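Local coordinates for protein immunomodulatory active chitinase (Trichuris suis, PDB 6G9C) that probably binds and hydrolyses chitin as a secreted family 18 glycosyl hydrolase and has immunomodulatory properties in inflammatory lung disease, at residues Y57-K71 with Q96-G110. Residues are numbered along the deposited sequence; the frame is centred on the assembly and turned at random.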
ATOM      1  N   TYR A  57      -8.660  10.397  -8.809  1.00 34.94           N
ATOM      2  CA  TYR A  57      -7.281  10.585  -9.243  1.00 31.83           C
ATOM      3  C   TYR A  57      -6.999   9.680 -10.440  1.00 37.06           C
ATOM      4  O   TYR A  57      -7.579   8.601 -10.580  1.00 41.34           O
ATOM      5  CB  TYR A  57      -6.295  10.277  -8.100  1.00 31.76           C
ATOM      6  CG  TYR A  57      -4.843  10.360  -8.533  1.00 29.32           C
ATOM      7  CD1 TYR A  57      -4.223  11.596  -8.702  1.00 28.43           C
ATOM      8  CD2 TYR A  57      -4.110   9.206  -8.824  1.00 35.48           C
ATOM      9  CE1 TYR A  57      -2.909  11.690  -9.122  1.00 33.27           C
ATOM     10  CE2 TYR A  57      -2.780   9.289  -9.240  1.00 34.82           C
ATOM     11  CZ  TYR A  57      -2.200  10.530  -9.403  1.00 30.63           C
ATOM     12  OH  TYR A  57      -0.893  10.634  -9.831  1.00 35.12           O
ATOM     13  N   GLN A  58      -6.124  10.139 -11.330  1.00 37.35           N
ATOM     14  CA  GLN A  58      -5.798   9.407 -12.548  1.00 41.16           C
ATOM     15  C   GLN A  58      -4.326   9.024 -12.518  1.00 37.94           C
ATOM     16  O   GLN A  58      -3.466   9.887 -12.324  1.00 35.37           O
ATOM     17  CB  GLN A  58      -6.114  10.253 -13.788  1.00 36.68           C
ATOM     18  CG  GLN A  58      -5.644   9.659 -15.112  1.00 41.95           C
ATOM     19  CD  GLN A  58      -6.209  10.436 -16.301  1.00 47.61           C
ATOM     20  OE1 GLN A  58      -7.414  10.420 -16.554  1.00 47.30           O
ATOM     21  NE2 GLN A  58      -5.341  11.153 -17.002  1.00 43.27           N
ATOM     22  N   ALA A  59      -4.041   7.731 -12.712  1.00 38.64           N
ATOM     23  CA  ALA A  59      -2.674   7.228 -12.623  1.00 41.87           C
ATOM     24  C   ALA A  59      -1.720   8.044 -13.490  1.00 45.13           C
ATOM     25  O   ALA A  59      -2.042   8.405 -14.629  1.00 41.20           O
ATOM     26  CB  ALA A  59      -2.628   5.753 -13.036  1.00 42.39           C
ATOM     27  N   ASN A  60      -0.551   8.357 -12.919  1.00 39.36           N
ATOM     28  CA  ASN A  60       0.584   9.035 -13.549  1.00 41.19           C
ATOM     29  C   ASN A  60       0.378  10.531 -13.761  1.00 36.82           C
ATOM     30  O   ASN A  60       1.217  11.182 -14.390  1.00 39.33           O
ATOM     31  CB  ASN A  60       0.959   8.370 -14.876  1.00 46.22           C
ATOM     32  CG  ASN A  60       1.458   6.962 -14.677  1.00 56.15           C
ATOM     33  OD1 ASN A  60       2.307   6.718 -13.824  1.00 61.17           O
ATOM     34  ND2 ASN A  60       0.916   6.023 -15.440  1.00 62.65           N
ATOM     35  N   LEU A  61      -0.721  11.095 -13.268  1.00 33.34           N
ATOM     36  CA  LEU A  61      -0.895  12.543 -13.286  1.00 36.35           C
ATOM     37  C   LEU A  61       0.230  13.245 -12.526  1.00 38.51           C
ATOM     38  O   LEU A  61       0.819  14.217 -13.017  1.00 36.14           O
ATOM     39  CB  LEU A  61      -2.243  12.869 -12.657  1.00 41.15           C
ATOM     40  CG  LEU A  61      -3.154  13.976 -13.121  1.00 46.96           C
ATOM     41  CD1 LEU A  61      -3.386  13.886 -14.607  1.00 39.96           C
ATOM     42  CD2 LEU A  61      -4.449  13.837 -12.337  1.00 44.79           C
ATOM     43  N   CYS A  62       0.550  12.749 -11.333  1.00 29.50           N
ATOM     44  CA  CYS A  62       1.487  13.374 -10.407  1.00 27.95           C
ATOM     45  C   CYS A  62       2.475  12.316  -9.945  1.00 34.35           C
ATOM     46  O   CYS A  62       2.145  11.131  -9.916  1.00 36.30           O
ATOM     47  CB  CYS A  62       0.775  13.949  -9.171  1.00 27.72           C
ATOM     48  SG  CYS A  62      -0.625  14.933  -9.674  1.00 50.23           S
ATOM     49  N   GLU A  63       3.693  12.731  -9.593  1.00 30.16           N
ATOM     50  CA  GLU A  63       4.529  11.798  -8.840  1.00 35.06           C
ATOM     51  C   GLU A  63       4.300  11.919  -7.342  1.00 33.78           C
ATOM     52  O   GLU A  63       4.442  10.931  -6.614  1.00 33.81           O
ATOM     53  CB  GLU A  63       6.017  11.991  -9.138  1.00 38.28           C
ATOM     54  CG  GLU A  63       6.829  10.770  -8.727  1.00 58.59           C
ATOM     55  CD  GLU A  63       8.320  10.959  -8.865  1.00 69.58           C
ATOM     56  OE1 GLU A  63       8.752  11.985  -9.436  1.00 75.57           O
ATOM     57  OE2 GLU A  63       9.062  10.071  -8.396  1.00 68.00           O
ATOM     58  N   TYR A  64       3.924  13.106  -6.883  1.00 26.80           N
ATOM     59  CA  TYR A  64       3.703  13.386  -5.479  1.00 25.45           C
ATOM     60  C   TYR A  64       2.299  13.946  -5.320  1.00 32.20           C
ATOM     61  O   TYR A  64       1.928  14.903  -6.009  1.00 28.49           O
ATOM     62  CB  TYR A  64       4.725  14.402  -4.952  1.00 26.44           C
ATOM     63  CG  TYR A  64       6.173  14.044  -5.210  1.00 34.93           C
ATOM     64  CD1 TYR A  64       6.796  14.399  -6.398  1.00 38.41           C
ATOM     65  CD2 TYR A  64       6.919  13.366  -4.251  1.00 32.11           C
ATOM     66  CE1 TYR A  64       8.129  14.074  -6.633  1.00 40.26           C
ATOM     67  CE2 TYR A  64       8.257  13.039  -4.473  1.00 35.04           C
ATOM     68  CZ  TYR A  64       8.851  13.401  -5.660  1.00 42.34           C
ATOM     69  OH  TYR A  64      10.168  13.081  -5.885  1.00 45.06           O
ATOM     70  N   ILE A  65       1.525  13.364  -4.412  1.00 25.32           N
ATOM     71  CA  ILE A  65       0.265  13.957  -3.977  1.00 25.39           C
ATOM     72  C   ILE A  65       0.491  14.543  -2.594  1.00 28.36           C
ATOM     73  O   ILE A  65       1.022  13.863  -1.709  1.00 29.81           O
ATOM     74  CB  ILE A  65      -0.880  12.936  -3.955  1.00 28.87           C
ATOM     75  CG1 ILE A  65      -1.328  12.601  -5.392  1.00 27.75           C
ATOM     76  CG2 ILE A  65      -2.044  13.489  -3.132  1.00 27.28           C
ATOM     77  CD1 ILE A  65      -2.206  11.390  -5.450  1.00 31.45           C
ATOM     78  N   PHE A  66       0.082  15.797  -2.405  1.00 25.69           N
ATOM     79  CA  PHE A  66       0.170  16.466  -1.108  1.00 26.84           C
ATOM     80  C   PHE A  66      -1.233  16.523  -0.520  1.00 30.05           C
ATOM     81  O   PHE A  66      -2.159  17.037  -1.160  1.00 28.42           O
ATOM     82  CB  PHE A  66       0.764  17.869  -1.244  1.00 22.36           C
ATOM     83  CG  PHE A  66       2.142  17.876  -1.831  1.00 26.60           C
ATOM     84  CD1 PHE A  66       2.323  17.890  -3.206  1.00 26.76           C
ATOM     85  CD2 PHE A  66       3.260  17.838  -1.010  1.00 27.70           C
ATOM     86  CE1 PHE A  66       3.587  17.866  -3.757  1.00 25.96           C
ATOM     87  CE2 PHE A  66       4.535  17.823  -1.554  1.00 27.40           C
ATOM     88  CZ  PHE A  66       4.695  17.825  -2.930  1.00 24.33           C
ATOM     89  N   TYR A  67      -1.396  15.975   0.683  1.00 25.89           N
ATOM     90  CA  TYR A  67      -2.713  15.867   1.307  1.00 28.37           C
ATOM     91  C   TYR A  67      -2.955  17.083   2.199  1.00 26.36           C
ATOM     92  O   TYR A  67      -2.362  17.196   3.281  1.00 24.85           O
ATOM     93  CB  TYR A  67      -2.817  14.565   2.092  1.00 26.55           C
ATOM     94  CG  TYR A  67      -4.229  14.223   2.485  1.00 29.53           C
ATOM     95  CD1 TYR A  67      -4.870  14.914   3.512  1.00 29.24           C
ATOM     96  CD2 TYR A  67      -4.948  13.227   1.811  1.00 30.48           C
ATOM     97  CE1 TYR A  67      -6.166  14.618   3.876  1.00 30.58           C
ATOM     98  CE2 TYR A  67      -6.253  12.925   2.174  1.00 35.59           C
ATOM     99  CZ  TYR A  67      -6.854  13.629   3.202  1.00 33.25           C
ATOM    100  OH  TYR A  67      -8.142  13.340   3.575  1.00 36.79           O
ATOM    101  N   ALA A  68      -3.835  17.986   1.755  1.00 24.54           N
ATOM    102  CA  ALA A  68      -4.195  19.177   2.526  1.00 27.69           C
ATOM    103  C   ALA A  68      -5.554  18.978   3.191  1.00 30.02           C
ATOM    104  O   ALA A  68      -6.542  18.708   2.498  1.00 32.49           O
ATOM    105  CB  ALA A  68      -4.219  20.410   1.619  1.00 26.08           C
ATOM    106  N   PHE A  69      -5.633  19.121   4.527  1.00 27.00           N
ATOM    107  CA  PHE A  69      -4.535  19.348   5.488  1.00 28.88           C
ATOM    108  C   PHE A  69      -4.747  18.478   6.722  1.00 30.01           C
ATOM    109  O   PHE A  69      -5.880  18.108   7.045  1.00 32.55           O
ATOM    110  CB  PHE A  69      -4.486  20.795   5.987  1.00 29.07           C
ATOM    111  CG  PHE A  69      -4.107  21.807   4.949  1.00 29.17           C
ATOM    112  CD1 PHE A  69      -2.795  21.928   4.526  1.00 23.65           C
ATOM    113  CD2 PHE A  69      -5.068  22.678   4.437  1.00 28.50           C
ATOM    114  CE1 PHE A  69      -2.442  22.885   3.576  1.00 24.98           C
ATOM    115  CE2 PHE A  69      -4.732  23.637   3.485  1.00 28.33           C
ATOM    116  CZ  PHE A  69      -3.411  23.734   3.052  1.00 27.59           C
ATOM    117  N   ALA A  70      -3.675  18.210   7.466  1.00 28.59           N
ATOM    118  CA  ALA A  70      -3.832  17.736   8.829  1.00 34.57           C
ATOM    119  C   ALA A  70      -4.104  18.925   9.753  1.00 37.37           C
ATOM    120  O   ALA A  70      -4.119  20.084   9.330  1.00 35.17           O
ATOM    121  CB  ALA A  70      -2.592  16.962   9.283  1.00 31.48           C
ATOM    122  N   LYS A  71      -4.297  18.629  11.038  1.00 36.16           N
ATOM    123  CA  LYS A  71      -4.636  19.618  12.052  1.00 35.33           C
ATOM    124  C   LYS A  71      -3.510  19.700  13.073  1.00 36.80           C
ATOM    125  O   LYS A  71      -3.062  18.666  13.581  1.00 36.71           O
ATOM    126  CB  LYS A  71      -5.957  19.239  12.736  1.00 37.25           C
ATOM    127  CG  LYS A  71      -6.233  19.922  14.052  1.00 51.17           C
ATOM    128  CD  LYS A  71      -6.793  21.309  13.851  1.00 62.44           C
ATOM    129  CE  LYS A  71      -7.626  21.731  15.047  1.00 73.65           C
ATOM    130  NZ  LYS A  71      -8.173  23.104  14.869  1.00 76.74           N
ATOM    131  N   GLN A  96      -4.442   4.544  -4.535  1.00 42.29           N
ATOM    132  CA  GLN A  96      -4.011   4.897  -5.881  1.00 39.59           C
ATOM    133  C   GLN A  96      -2.619   4.376  -6.204  1.00 40.33           C
ATOM    134  O   GLN A  96      -2.249   4.322  -7.381  1.00 45.76           O
ATOM    135  CB  GLN A  96      -4.054   6.415  -6.048  1.00 37.03           C
ATOM    136  CG  GLN A  96      -5.444   6.962  -5.844  1.00 35.81           C
ATOM    137  CD  GLN A  96      -6.439   6.283  -6.734  1.00 48.17           C
ATOM    138  OE1 GLN A  96      -7.429   5.716  -6.260  1.00 55.36           O
ATOM    139  NE2 GLN A  96      -6.178   6.312  -8.040  1.00 41.02           N
ATOM    140  N   LYS A  97      -1.841   3.991  -5.193  1.00 35.30           N
ATOM    141  CA  LYS A  97      -0.545   3.383  -5.457  1.00 39.94           C
ATOM    142  C   LYS A  97      -0.670   2.063  -6.203  1.00 40.61           C
ATOM    143  O   LYS A  97       0.312   1.611  -6.799  1.00 41.42           O
ATOM    144  CB  LYS A  97       0.208   3.164  -4.145  1.00 40.55           C
ATOM    145  CG  LYS A  97       0.531   4.453  -3.405  1.00 34.78           C
ATOM    146  CD  LYS A  97       1.411   4.168  -2.180  1.00 38.52           C
ATOM    147  CE  LYS A  97       1.866   5.455  -1.512  1.00 33.19           C
ATOM    148  NZ  LYS A  97       2.802   5.161  -0.346  1.00 31.98           N
ATOM    149  N   SER A  98      -1.847   1.430  -6.164  1.00 44.13           N
ATOM    150  CA  SER A  98      -2.049   0.163  -6.863  1.00 53.32           C
ATOM    151  C   SER A  98      -1.928   0.325  -8.375  1.00 53.80           C
ATOM    152  O   SER A  98      -1.365  -0.539  -9.055  1.00 56.00           O
ATOM    153  CB  SER A  98      -3.414  -0.416  -6.501  1.00 58.49           C
ATOM    154  OG  SER A  98      -3.468  -0.684  -5.111  1.00 62.93           O
ATOM    155  N   SER A  99      -2.452   1.415  -8.923  1.00 48.67           N
ATOM    156  CA  SER A  99      -2.315   1.656 -10.354  1.00 53.49           C
ATOM    157  C   SER A  99      -1.123   2.541 -10.695  1.00 49.59           C
ATOM    158  O   SER A  99      -0.839   2.739 -11.878  1.00 47.02           O
ATOM    159  CB  SER A  99      -3.604   2.264 -10.916  1.00 58.00           C
ATOM    160  OG  SER A  99      -4.224   3.115  -9.971  1.00 66.67           O
ATOM    161  N   GLN A 100      -0.407   3.050  -9.691  1.00 42.33           N
ATOM    162  CA  GLN A 100       0.777   3.878  -9.919  1.00 39.65           C
ATOM    163  C   GLN A 100       1.779   3.599  -8.807  1.00 40.71           C
ATOM    164  O   GLN A 100       1.833   4.317  -7.797  1.00 38.44           O
ATOM    165  CB  GLN A 100       0.422   5.363  -9.976  1.00 36.75           C
ATOM    166  CG  GLN A 100       1.559   6.255 -10.470  1.00 37.33           C
ATOM    167  CD  GLN A 100       1.349   7.711 -10.133  1.00 36.01           C
ATOM    168  OE1 GLN A 100       0.224   8.203 -10.152  1.00 35.63           O
ATOM    169  NE2 GLN A 100       2.434   8.410  -9.804  1.00 33.82           N
ATOM    170  N   PRO A 101       2.610   2.564  -8.969  1.00 45.32           N
ATOM    171  CA  PRO A 101       3.470   2.119  -7.859  1.00 47.83           C
ATOM    172  C   PRO A 101       4.463   3.166  -7.372  1.00 44.45           C
ATOM    173  O   PRO A 101       4.828   3.140  -6.192  1.00 43.87           O
ATOM    174  CB  PRO A 101       4.186   0.888  -8.442  1.00 45.76           C
ATOM    175  CG  PRO A 101       3.331   0.449  -9.589  1.00 48.46           C
ATOM    176  CD  PRO A 101       2.701   1.678 -10.146  1.00 51.22           C
ATOM    177  N   ASP A 102       4.893   4.101  -8.224  1.00 43.76           N
ATOM    178  CA  ASP A 102       5.864   5.113  -7.813  1.00 49.63           C
ATOM    179  C   ASP A 102       5.234   6.304  -7.096  1.00 42.30           C
ATOM    180  O   ASP A 102       5.965   7.202  -6.676  1.00 38.72           O
ATOM    181  CB  ASP A 102       6.655   5.616  -9.029  1.00 59.65           C
ATOM    182  CG  ASP A 102       5.853   6.583  -9.901  1.00 69.44           C
ATOM    183  OD1 ASP A 102       4.619   6.432  -9.988  1.00 72.30           O
ATOM    184  OD2 ASP A 102       6.458   7.492 -10.508  1.00 72.63           O
ATOM    185  N   LEU A 103       3.909   6.345  -6.965  1.00 36.58           N
ATOM    186  CA  LEU A 103       3.243   7.471  -6.314  1.00 33.70           C
ATOM    187  C   LEU A 103       3.735   7.649  -4.881  1.00 32.91           C
ATOM    188  O   LEU A 103       3.849   6.681  -4.133  1.00 35.57           O
ATOM    189  CB  LEU A 103       1.729   7.241  -6.326  1.00 37.13           C
ATOM    190  CG  LEU A 103       0.845   8.325  -5.711  1.00 38.44           C
ATOM    191  CD1 LEU A 103       1.029   9.629  -6.466  1.00 34.73           C
ATOM    192  CD2 LEU A 103      -0.621   7.883  -5.732  1.00 37.04           C
ATOM    193  N   LYS A 104       4.046   8.889  -4.508  1.00 30.44           N
ATOM    194  CA  LYS A 104       4.360   9.252  -3.131  1.00 31.02           C
ATOM    195  C   LYS A 104       3.270  10.177  -2.606  1.00 32.98           C
ATOM    196  O   LYS A 104       2.844  11.095  -3.309  1.00 35.06           O
ATOM    197  CB  LYS A 104       5.719   9.952  -3.034  1.00 33.27           C
ATOM    198  CG  LYS A 104       6.891   9.187  -3.634  1.00 41.18           C
ATOM    199  CD  LYS A 104       7.032   7.836  -2.992  1.00 47.88           C
ATOM    200  CE  LYS A 104       8.315   7.142  -3.426  1.00 59.22           C
ATOM    201  NZ  LYS A 104       8.110   5.672  -3.580  1.00 69.09           N
ATOM    202  N   VAL A 105       2.835   9.958  -1.368  1.00 27.70           N
ATOM    203  CA  VAL A 105       1.772  10.759  -0.763  1.00 26.15           C
ATOM    204  C   VAL A 105       2.324  11.403   0.501  1.00 27.29           C
ATOM    205  O   VAL A 105       2.724  10.697   1.438  1.00 27.61           O
ATOM    206  CB  VAL A 105       0.531   9.913  -0.440  1.00 31.02           C
ATOM    207  CG1 VAL A 105      -0.584  10.795   0.109  1.00 30.45           C
ATOM    208  CG2 VAL A 105       0.053   9.154  -1.674  1.00 30.01           C
ATOM    209  N   LEU A 106       2.314  12.735   0.540  1.00 24.60           N
ATOM    210  CA  LEU A 106       2.824  13.504   1.668  1.00 25.12           C
ATOM    211  C   LEU A 106       1.659  14.178   2.377  1.00 31.96           C
ATOM    212  O   LEU A 106       0.651  14.523   1.754  1.00 29.71           O
ATOM    213  CB  LEU A 106       3.832  14.569   1.214  1.00 25.87           C
ATOM    214  CG  LEU A 106       5.182  14.112   0.644  1.00 27.26           C
ATOM    215  CD1 LEU A 106       5.065  13.762  -0.844  1.00 31.44           C
ATOM    216  CD2 LEU A 106       6.225  15.201   0.860  1.00 27.64           C
ATOM    217  N   LEU A 107       1.787  14.345   3.684  1.00 24.16           N
ATOM    218  CA  LEU A 107       0.781  15.036   4.479  1.00 25.65           C
ATOM    219  C   LEU A 107       1.176  16.497   4.634  1.00 34.83           C
ATOM    220  O   LEU A 107       2.291  16.793   5.074  1.00 28.85           O
ATOM    221  CB  LEU A 107       0.646  14.384   5.860  1.00 26.24           C
ATOM    222  CG  LEU A 107      -0.414  14.979   6.796  1.00 24.93           C
ATOM    223  CD1 LEU A 107      -1.825  14.866   6.150  1.00 27.03           C
ATOM    224  CD2 LEU A 107      -0.362  14.274   8.148  1.00 27.05           C
ATOM    225  N   SER A 108       0.262  17.404   4.288  1.00 29.98           N
ATOM    226  CA  SER A 108       0.485  18.838   4.441  1.00 23.56           C
ATOM    227  C   SER A 108      -0.151  19.346   5.725  1.00 27.35           C
ATOM    228  O   SER A 108      -1.207  18.868   6.149  1.00 29.99           O
ATOM    229  CB  SER A 108      -0.087  19.611   3.240  1.00 28.79           C
ATOM    230  OG  SER A 108       0.644  19.337   2.050  1.00 30.19           O
ATOM    231  N   LEU A 109       0.514  20.330   6.347  1.00 28.97           N
ATOM    232  CA  LEU A 109       0.060  20.942   7.586  1.00 29.32           C
ATOM    233  C   LEU A 109       0.125  22.457   7.451  1.00 26.73           C
ATOM    234  O   LEU A 109       1.143  23.007   7.019  1.00 30.89           O
ATOM    235  CB  LEU A 109       0.913  20.482   8.778  1.00 27.14           C
ATOM    236  CG  LEU A 109       0.387  20.972  10.112  1.00 32.94           C
ATOM    237  CD1 LEU A 109      -0.930  20.268  10.408  1.00 34.52           C
ATOM    238  CD2 LEU A 109       1.413  20.691  11.217  1.00 33.82           C
ATOM    239  N   GLY A 110      -0.951  23.128   7.836  1.00 29.74           N
ATOM    240  CA  GLY A 110      -0.969  24.574   7.791  1.00 34.02           C
ATOM    241  C   GLY A 110      -1.990  25.082   6.793  1.00 33.53           C
ATOM    242  O   GLY A 110      -3.178  24.759   6.896  1.00 30.67           O
TER
HETATM  243  O   HOH W   1       4.283   8.697 -12.836  1.00 65.72           O
HETATM  244  O   HOH W   2       8.483   8.571  -6.260  1.00 47.72           O
HETATM  245  O   HOH W   3      -3.450  22.654   9.253  1.00 32.72           O
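The Phe69 ring carries the carbonyl oxygen of Gly110 over the centre of one face, with Gly110 O 3.7 Å from Phe69 CG, while the methyl of Ala68 covers the opposite face and the backbone carbon of Ser108 lies at the edge. Tyr57 is met differently: Gln96 NE2 and Gln100 OE1 both lie at its ring edge, and Ile65 CD1 sits off-centre over a face. Phe69 lies near the C-terminal end of a parallel strand pair, 64-71 beside 104-110, in the TIM barrel of a family 18 glycosyl hydrolase, and Tyr57 in the loop that precedes strand 64-71. Along the pair the backbones are hydrogen-bonded from Glu63 to Ala70. Tyr64, Phe66, Lys104 and Leu106 share one sheet face; there Leu106 CD2 packs alongside Phe66 CE2 at 3.9 Å. Ile65, Tyr67, Val105 and Leu107 take the other, where helix 85-94 covers Tyr67 and Val105. The cis peptide before Phe69 falls where this face alternation breaks, and Ser108 OG is hydrogen-bonded to Asp149 on strand 147-151, the neighbour of 104-110.

At the N-terminal end of the pair, Gln100 ties the two preceding loops together. Its CG lies opposite the backbone N (chi1 -169°) and the chain stays extended, carrying the amide between Tyr57 and Cys62. NE2 gives one hydrogen to Asp102 OD1 and the other to Cys62 O, 2.7 Å from Gln100 NE2, which fixes the amide's rotation. OE1 is gripped twice: Tyr57 OH donates in the carbonyl plane onto a lone pair, and Asn60 N, 2.9 Å from Gln100 OE1, comes from above that plane.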